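Local atomic coordinates of GGDEF and EAL domain-containing protein (Vibrio cholerae O1 str. 2010EL-1786, PDB entry 6PWJ), a protein that carries a GGDEF and an EAL domain, the folds that make and degrade cyclic di-GMP, with altered signature motifs, and probably acts as a receptor for it. Residues I271-G276 with L301-P306; A329-D334 with N347-K352. All coordinates share one frame; numbering follows the deposited sequence.

Interaction 1: residues I271-G276 with L301-P306; sequences INIAQG and LHFEIP. With MG (magnesium ion), chain C.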
ATOM      1  N   ILE A 271       9.041  -5.413  12.240  1.00 43.75           N
ATOM      2  CA  ILE A 271       9.462  -6.085  11.016  1.00 41.49           C
ATOM      3  C   ILE A 271       8.245  -6.248  10.119  1.00 33.51           C
ATOM      4  O   ILE A 271       7.222  -6.798  10.545  1.00 58.36           O
ATOM      5  CB  ILE A 271      10.109  -7.448  11.316  1.00 44.64           C
ATOM      6  CG1 ILE A 271      11.263  -7.283  12.306  1.00 37.42           C
ATOM      7  CG2 ILE A 271      10.594  -8.099  10.031  1.00 36.61           C
ATOM      8  CD1 ILE A 271      11.859  -8.594  12.768  1.00 45.62           C
ATOM      9  N   ASN A 272       8.351  -5.769   8.883  1.00 46.13           N
ATOM     10  CA  ASN A 272       7.278  -5.932   7.910  1.00 33.31           C
ATOM     11  C   ASN A 272       7.299  -7.356   7.372  1.00 39.16           C
ATOM     12  O   ASN A 272       8.317  -7.815   6.844  1.00 35.00           O
ATOM     13  CB  ASN A 272       7.425  -4.924   6.772  1.00 30.33           C
ATOM     14  CG  ASN A 272       7.223  -3.494   7.231  1.00 33.28           C
ATOM     15  OD1 ASN A 272       6.101  -3.073   7.515  1.00 54.54           O
ATOM     16  ND2 ASN A 272       8.309  -2.734   7.292  1.00 29.23           N
ATOM     17  N   ILE A 273       6.179  -8.058   7.508  1.00 33.31           N
ATOM     18  CA  ILE A 273       6.045  -9.434   7.047  1.00 34.42           C
ATOM     19  C   ILE A 273       5.226  -9.435   5.765  1.00 33.54           C
ATOM     20  O   ILE A 273       4.113  -8.892   5.727  1.00 40.27           O
ATOM     21  CB  ILE A 273       5.394 -10.323   8.119  1.00 54.42           C
ATOM     22  CG1 ILE A 273       6.232 -10.306   9.401  1.00 51.89           C
ATOM     23  CG2 ILE A 273       5.232 -11.746   7.603  1.00 37.26           C
ATOM     24  CD1 ILE A 273       7.640 -10.838   9.221  1.00 46.81           C
ATOM     25  N   ALA A 274       5.773 -10.040   4.713  1.00 41.59           N
ATOM     26  CA  ALA A 274       5.124 -10.019   3.413  1.00 40.63           C
ATOM     27  C   ALA A 274       3.847 -10.852   3.422  1.00 43.79           C
ATOM     28  O   ALA A 274       3.732 -11.852   4.136  1.00 50.31           O
ATOM     29  CB  ALA A 274       6.074 -10.535   2.333  1.00 34.16           C
ATOM     30  N   GLN A 275       2.880 -10.422   2.610  1.00 56.67           N
ATOM     31  CA  GLN A 275       1.638 -11.174   2.471  1.00 55.99           C
ATOM     32  C   GLN A 275       1.912 -12.593   1.988  1.00 46.52           C
ATOM     33  O   GLN A 275       1.288 -13.550   2.460  1.00 48.14           O
ATOM     34  CB  GLN A 275       0.699 -10.443   1.511  1.00 69.53           C
ATOM     35  CG  GLN A 275      -0.780 -10.660   1.771  1.00 77.89           C
ATOM     36  CD  GLN A 275      -1.610  -9.451   1.376  1.00 79.30           C
ATOM     37  OE1 GLN A 275      -1.131  -8.316   1.422  1.00 70.70           O
ATOM     38  NE2 GLN A 275      -2.854  -9.688   0.981  1.00 82.98           N
ATOM     39  N   GLY A 276       2.851 -12.747   1.054  1.00 44.70           N
ATOM     40  CA  GLY A 276       3.217 -14.060   0.553  1.00 41.94           C
ATOM     41  C   GLY A 276       4.030 -14.897   1.517  1.00 44.15           C
ATOM     42  O   GLY A 276       4.239 -16.086   1.251  1.00 53.13           O
ATOM     43  N   LEU A 301      10.077  -7.704  19.780  1.00 59.52           N
ATOM     44  CA  LEU A 301       9.766  -8.006  18.388  1.00 51.55           C
ATOM     45  C   LEU A 301       8.334  -7.588  18.082  1.00 47.47           C
ATOM     46  O   LEU A 301       7.393  -8.057  18.731  1.00 53.87           O
ATOM     47  CB  LEU A 301       9.963  -9.493  18.092  1.00 59.00           C
ATOM     48  CG  LEU A 301      11.407  -9.972  17.931  1.00 60.67           C
ATOM     49  CD1 LEU A 301      11.456 -11.483  17.773  1.00 57.75           C
ATOM     50  CD2 LEU A 301      12.062  -9.287  16.742  1.00 43.53           C
ATOM     51  N   HIS A 302       8.178  -6.706  17.098  1.00 39.24           N
ATOM     52  CA  HIS A 302       6.877  -6.321  16.564  1.00 37.97           C
ATOM     53  C   HIS A 302       6.801  -6.785  15.116  1.00 37.11           C
ATOM     54  O   HIS A 302       7.652  -6.417  14.298  1.00 40.64           O
ATOM     55  CB  HIS A 302       6.662  -4.811  16.656  1.00 38.74           C
ATOM     56  CG  HIS A 302       6.270  -4.335  18.021  1.00 37.99           C
ATOM     57  ND1 HIS A 302       5.861  -3.041  18.267  1.00 41.45           N
ATOM     58  CD2 HIS A 302       6.221  -4.977  19.212  1.00 46.05           C
ATOM     59  CE1 HIS A 302       5.579  -2.907  19.549  1.00 46.27           C
ATOM     60  NE2 HIS A 302       5.789  -4.067  20.146  1.00 48.92           N
ATOM     61  N   PHE A 303       5.791  -7.589  14.801  1.00 37.43           N
ATOM     62  CA  PHE A 303       5.597  -8.116  13.455  1.00 45.31           C
ATOM     63  C   PHE A 303       4.485  -7.324  12.778  1.00 41.88           C
ATOM     64  O   PHE A 303       3.321  -7.393  13.189  1.00 40.92           O
ATOM     65  CB  PHE A 303       5.281  -9.609  13.493  1.00 47.67           C
ATOM     66  CG  PHE A 303       6.470 -10.464  13.827  1.00 44.61           C
ATOM     67  CD1 PHE A 303       7.414 -10.763  12.858  1.00 43.56           C
ATOM     68  CD2 PHE A 303       6.650 -10.959  15.107  1.00 42.37           C
ATOM     69  CE1 PHE A 303       8.514 -11.543  13.160  1.00 44.62           C
ATOM     70  CE2 PHE A 303       7.748 -11.742  15.415  1.00 45.18           C
ATOM     71  CZ  PHE A 303       8.681 -12.034  14.438  1.00 48.68           C
ATOM     72  N   GLU A 304       4.847  -6.573  11.742  1.00 37.04           N
ATOM     73  CA  GLU A 304       3.926  -5.672  11.058  1.00 38.68           C
ATOM     74  C   GLU A 304       3.233  -6.442   9.940  1.00 40.07           C
ATOM     75  O   GLU A 304       3.841  -6.726   8.903  1.00 31.78           O
ATOM     76  CB  GLU A 304       4.673  -4.456  10.519  1.00 39.66           C
ATOM     77  CG  GLU A 304       3.839  -3.191  10.454  1.00 37.25           C
ATOM     78  CD  GLU A 304       4.680  -1.936  10.576  1.00 34.85           C
ATOM     79  OE1 GLU A 304       5.177  -1.442   9.540  1.00 46.49           O
ATOM     80  OE2 GLU A 304       4.854  -1.448  11.712  1.00 48.35           O
ATOM     81  N   ILE A 305       1.969  -6.773  10.149  1.00 36.77           N
ATOM     82  CA  ILE A 305       1.183  -7.551   9.195  1.00 40.05           C
ATOM     83  C   ILE A 305       0.363  -6.585   8.349  1.00 36.73           C
ATOM     84  O   ILE A 305      -0.351  -5.745   8.914  1.00 30.77           O
ATOM     85  CB  ILE A 305       0.264  -8.558   9.908  1.00 40.97           C
ATOM     86  CG1 ILE A 305       1.011  -9.257  11.047  1.00 44.92           C
ATOM     87  CG2 ILE A 305      -0.271  -9.574   8.914  1.00 45.38           C
ATOM     88  CD1 ILE A 305       2.219 -10.045  10.595  1.00 54.83           C
ATOM     89  N   PRO A 306       0.441  -6.655   7.022  1.00 40.35           N
ATOM     90  CA  PRO A 306      -0.451  -5.838   6.195  1.00 42.74           C
ATOM     91  C   PRO A 306      -1.906  -6.177   6.470  1.00 34.26           C
ATOM     92  O   PRO A 306      -2.240  -7.282   6.905  1.00 42.95           O
ATOM     93  CB  PRO A 306      -0.049  -6.208   4.761  1.00 28.52           C
ATOM     94  CG  PRO A 306       1.344  -6.726   4.880  1.00 29.25           C
ATOM     95  CD  PRO A 306       1.408  -7.414   6.211  1.00 30.53           C
TER
HETATM   96 MG    MG C1000       5.512  -1.098   7.539  1.00 53.15          MG
HETATM   97  O   HOH W   1       4.476   0.679   7.523  1.00 52.01           O
HETATM   98  O   HOH W   2       5.529  -0.246   5.690  1.00 58.55           O
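N272 and E304 extend side by side from the same face of paired parallel strands and clasp one magnesium ion, a clear example of how strand pairing can build a metal site. N272 gives the ion OD1 at 2.1 Å. E304 gives OE1 at the same distance to magnesium, its chain extended beyond CG. The two oxygens are neighbours because they share the metal, and the amide and carboxylate planes stand 67° apart. Waters 1 and 2 take two more positions, while E218 and D334 complete the shell. The other carboxylate oxygen of E304, OE2, is engaged by K355, a second-shell partner that should steady the group.

Between the strands the backbones interlock. I271 N donates to H302 O (2.7 Å), E304 N returns the bond to I271 O, and I273 N closes the ladder on E304 O with an almost straight bond, 178° at the hydrogen. On the sheet face away from the ion the packing is dense and apolar. I273 CD1 meets the edge of the F303 ring at CD1 (3.6 Å), near the ring plane, with CG1 beside the backbone N (chi1 -59°) and the chain then folding toward the ring. I305 CD1 comes up alongside I273 CB at 4.0 Å, and I271 CD1 meets L301 CD2. Helices 245-261, 281-292 and 314-325 cover this side.

Beyond the loop that leads into helix 275-278, the contact thins. Q275 and P306, both partly exposed, run antiparallel past one another and barely touch, Q275 OE1 lying 4.1 Å from P306 CB. An outer face packed under helices, and an inner one whose side chains gather a metal toward the C-terminal ends of the parallel strands, is characteristic of the EAL-domain barrel.

Interaction 2: residues A329-D334 with N347-K352; sequences ADFGVD and NEFRPK. With MG (magnesium ion), chain C.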
ATOM      1  N   ALA A 329       6.188 -12.321  21.695  1.00 54.74           N
ATOM      2  CA  ALA A 329       6.197 -11.236  20.728  1.00 56.97           C
ATOM      3  C   ALA A 329       4.783 -10.693  20.535  1.00 53.93           C
ATOM      4  O   ALA A 329       3.822 -11.136  21.171  1.00 61.77           O
ATOM      5  CB  ALA A 329       6.794 -11.708  19.405  1.00 63.78           C
ATOM      6  N   ASP A 330       4.651  -9.717  19.640  1.00 44.71           N
ATOM      7  CA  ASP A 330       3.361  -9.113  19.346  1.00 43.54           C
ATOM      8  C   ASP A 330       3.335  -8.724  17.873  1.00 53.25           C
ATOM      9  O   ASP A 330       4.316  -8.905  17.145  1.00 53.66           O
ATOM     10  CB  ASP A 330       3.097  -7.910  20.257  1.00 43.22           C
ATOM     11  CG  ASP A 330       1.637  -7.787  20.648  1.00 55.53           C
ATOM     12  OD1 ASP A 330       0.768  -8.224  19.863  1.00 60.52           O
ATOM     13  OD2 ASP A 330       1.357  -7.258  21.744  1.00 44.53           O
ATOM     14  N   PHE A 331       2.199  -8.185  17.434  1.00 40.28           N
ATOM     15  CA  PHE A 331       2.029  -7.831  16.033  1.00 43.13           C
ATOM     16  C   PHE A 331       1.158  -6.589  15.922  1.00 45.65           C
ATOM     17  O   PHE A 331       0.444  -6.217  16.858  1.00 40.81           O
ATOM     18  CB  PHE A 331       1.415  -8.986  15.232  1.00 41.11           C
ATOM     19  CG  PHE A 331       0.037  -9.376  15.689  1.00 43.22           C
ATOM     20  CD1 PHE A 331      -0.135 -10.294  16.712  1.00 42.15           C
ATOM     21  CD2 PHE A 331      -1.085  -8.825  15.093  1.00 43.99           C
ATOM     22  CE1 PHE A 331      -1.401 -10.654  17.134  1.00 47.53           C
ATOM     23  CE2 PHE A 331      -2.353  -9.180  15.510  1.00 51.58           C
ATOM     24  CZ  PHE A 331      -2.512 -10.096  16.532  1.00 50.69           C
ATOM     25  N   GLY A 332       1.230  -5.948  14.751  1.00 38.23           N
ATOM     26  CA  GLY A 332       0.409  -4.793  14.462  1.00 33.93           C
ATOM     27  C   GLY A 332      -0.057  -4.819  13.020  1.00 40.32           C
ATOM     28  O   GLY A 332       0.439  -5.597  12.201  1.00 36.94           O
ATOM     29  N   VAL A 333      -1.021  -3.953  12.723  1.00 33.18           N
ATOM     30  CA  VAL A 333      -1.624  -3.871  11.396  1.00 34.76           C
ATOM     31  C   VAL A 333      -0.938  -2.755  10.621  1.00 33.12           C
ATOM     32  O   VAL A 333      -0.906  -1.603  11.071  1.00 30.54           O
ATOM     33  CB  VAL A 333      -3.139  -3.630  11.481  1.00 35.04           C
ATOM     34  CG1 VAL A 333      -3.750  -3.601  10.086  1.00 32.70           C
ATOM     35  CG2 VAL A 333      -3.799  -4.699  12.338  1.00 37.15           C
ATOM     36  N   ASP A 334      -0.387  -3.095   9.460  1.00 31.44           N
ATOM     37  CA  ASP A 334       0.219  -2.122   8.566  1.00 29.26           C
ATOM     38  C   ASP A 334      -0.751  -1.809   7.436  1.00 29.41           C
ATOM     39  O   ASP A 334      -1.421  -2.704   6.912  1.00 30.05           O
ATOM     40  CB  ASP A 334       1.543  -2.646   8.001  1.00 43.08           C
ATOM     41  CG  ASP A 334       2.470  -1.530   7.555  1.00 47.08           C
ATOM     42  OD1 ASP A 334       2.074  -0.349   7.651  1.00 49.99           O
ATOM     43  OD2 ASP A 334       3.597  -1.831   7.111  1.00 58.55           O
ATOM     44  N   ASN A 347     -11.294  -6.448  16.122  1.00 53.78           N
ATOM     45  CA  ASN A 347     -11.847  -7.072  17.321  1.00 63.57           C
ATOM     46  C   ASN A 347     -11.343  -8.499  17.488  1.00 60.72           C
ATOM     47  O   ASN A 347     -10.975  -8.909  18.594  1.00 60.48           O
ATOM     48  CB  ASN A 347     -13.375  -7.056  17.267  1.00 80.35           C
ATOM     49  CG  ASN A 347     -13.977  -5.890  18.024  1.00 95.22           C
ATOM     50  OD1 ASN A 347     -13.327  -4.868  18.235  1.00110.60           O
ATOM     51  ND2 ASN A 347     -15.229  -6.041  18.442  1.00 92.16           N
ATOM     52  N   GLU A 348     -11.314  -9.270  16.399  1.00 58.42           N
ATOM     53  CA  GLU A 348     -11.005 -10.692  16.504  1.00 60.28           C
ATOM     54  C   GLU A 348      -9.522 -10.938  16.752  1.00 55.08           C
ATOM     55  O   GLU A 348      -9.162 -11.928  17.400  1.00 53.37           O
ATOM     56  CB  GLU A 348     -11.469 -11.412  15.239  1.00 65.55           C
ATOM     57  CG  GLU A 348     -12.979 -11.378  15.051  1.00 74.70           C
ATOM     58  CD  GLU A 348     -13.387 -11.325  13.594  1.00 94.17           C
ATOM     59  OE1 GLU A 348     -12.492 -11.259  12.725  1.00 97.36           O
ATOM     60  OE2 GLU A 348     -14.606 -11.344  13.318  1.00102.69           O
ATOM     61  N   PHE A 349      -8.653 -10.061  16.257  1.00 57.70           N
ATOM     62  CA  PHE A 349      -7.216 -10.209  16.455  1.00 52.56           C
ATOM     63  C   PHE A 349      -6.672  -9.362  17.594  1.00 44.01           C
ATOM     64  O   PHE A 349      -5.693  -9.764  18.232  1.00 50.69           O
ATOM     65  CB  PHE A 349      -6.462  -9.857  15.167  1.00 41.94           C
ATOM     66  CG  PHE A 349      -6.626 -10.872  14.074  1.00 47.52           C
ATOM     67  CD1 PHE A 349      -7.759 -10.874  13.276  1.00 52.71           C
ATOM     68  CD2 PHE A 349      -5.648 -11.824  13.842  1.00 51.36           C
ATOM     69  CE1 PHE A 349      -7.912 -11.808  12.268  1.00 51.27           C
ATOM     70  CE2 PHE A 349      -5.795 -12.760  12.837  1.00 54.44           C
ATOM     71  CZ  PHE A 349      -6.928 -12.751  12.049  1.00 53.63           C
ATOM     72  N   ARG A 350      -7.280  -8.212  17.871  1.00 55.46           N
ATOM     73  CA  ARG A 350      -6.814  -7.304  18.912  1.00 53.78           C
ATOM     74  C   ARG A 350      -5.326  -6.993  18.729  1.00 48.68           C
ATOM     75  O   ARG A 350      -4.508  -7.306  19.600  1.00 60.07           O
ATOM     76  CB  ARG A 350      -7.079  -7.879  20.296  1.00 51.23           C
ATOM     77  CG  ARG A 350      -8.554  -8.014  20.640  1.00 59.70           C
ATOM     78  CD  ARG A 350      -9.253  -6.665  20.589  1.00 67.61           C
ATOM     79  NE  ARG A 350      -9.911  -6.338  21.851  1.00 72.87           N
ATOM     80  CZ  ARG A 350     -11.200  -6.542  22.099  1.00 67.79           C
ATOM     81  NH1 ARG A 350     -11.980  -7.072  21.168  1.00 70.07           N
ATOM     82  NH2 ARG A 350     -11.711  -6.213  23.278  1.00 68.20           N
ATOM     83  N   PRO A 351      -4.947  -6.384  17.608  1.00 49.83           N
ATOM     84  CA  PRO A 351      -3.528  -6.099  17.372  1.00 49.24           C
ATOM     85  C   PRO A 351      -2.991  -5.089  18.371  1.00 49.20           C
ATOM     86  O   PRO A 351      -3.721  -4.246  18.898  1.00 46.08           O
ATOM     87  CB  PRO A 351      -3.513  -5.535  15.948  1.00 36.81           C
ATOM     88  CG  PRO A 351      -4.879  -4.958  15.767  1.00 36.54           C
ATOM     89  CD  PRO A 351      -5.807  -5.854  16.537  1.00 46.76           C
ATOM     90  N   LYS A 352      -1.684  -5.185  18.630  1.00 46.91           N
ATOM     91  CA  LYS A 352      -1.044  -4.241  19.540  1.00 39.20           C
ATOM     92  C   LYS A 352      -1.118  -2.815  19.011  1.00 50.76           C
ATOM     93  O   LYS A 352      -1.227  -1.867  19.797  1.00 41.03           O
ATOM     94  CB  LYS A 352       0.411  -4.641  19.775  1.00 39.55           C
ATOM     95  CG  LYS A 352       1.099  -3.847  20.870  1.00 41.97           C
ATOM     96  CD  LYS A 352       2.578  -4.181  20.944  1.00 57.60           C
ATOM     97  CE  LYS A 352       3.182  -3.723  22.260  1.00 70.23           C
ATOM     98  NZ  LYS A 352       2.584  -4.448  23.415  1.00 87.17           N
TER
HETATM   99 MG    MG C1000       5.512  -1.098   7.539  1.00 53.15          MG
HETATM  100  O   HOH W   1       4.476   0.679   7.523  1.00 52.01           O
HETATM  101  O   HOH W   2       5.529  -0.246   5.690  1.00 58.55           O
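The return leg of a beta-alpha-beta crossover is fastened here, where the turn after helix 345-349 packs through P351 on F331 and V333 of strand 330-336. V333 CG2 approaches P351 CG to 3.6 Å, and the F331 ring lies obliquely against the same proline, its CE2 3.9 Å from P351 CB. With CG set between the backbone N and the carbonyl carbon (chi1 62°), F331 swings its ring back to the turn, although its CB points away from it. F349 O sits at the edge of that ring, near its plane, by CZ.

One backbone bond joins strand and turn: K352 N donates to F331 O at 3.0 Å, nearly in line with the carbonyl but bent at the hydrogen (142°). The K352 side chain crosses D330 at about a right angle and runs extended to CE, its CB, CG and CD passing close to D330 OD2, and bends only at the last torsion (chi4 64°). The salt bridge itself is long, NZ to D330 OD2 being 3.5 Å, and weak as a hydrogen bond. D330 OD1 is more firmly gripped, by F331 N on its anti side (2.8 Å) and by R325. Where the chain turns at D334, its OD2 binds the magnesium ion at 2.1 Å.

F331 also packs on C321 and R325 of helix 314-325 and on F310 of helix 307-312, while strands 301-306 and 353-356 pair with strand 330-336 on its two sides.

Interactions 1 and 2 follow one another along the chain, the first closing before the second opens, and their centres lie about 11 Å apart within the EAL domain. Strands 301-306 and 330-336 are adjacent in one sheet: I305 N faces G332 O at 2.8 Å and I305 O faces D334 N at 2.7 Å, both probable hydrogen bonds. The same sheet runs from 269-272 through these two strands to 353-356. The magnesium ion and both its waters belong to both contacts, so successive parallel strands each deliver a ligand to one centre, consistent with the EAL barrel, whose metal site forms toward the C-terminal ends of its strands.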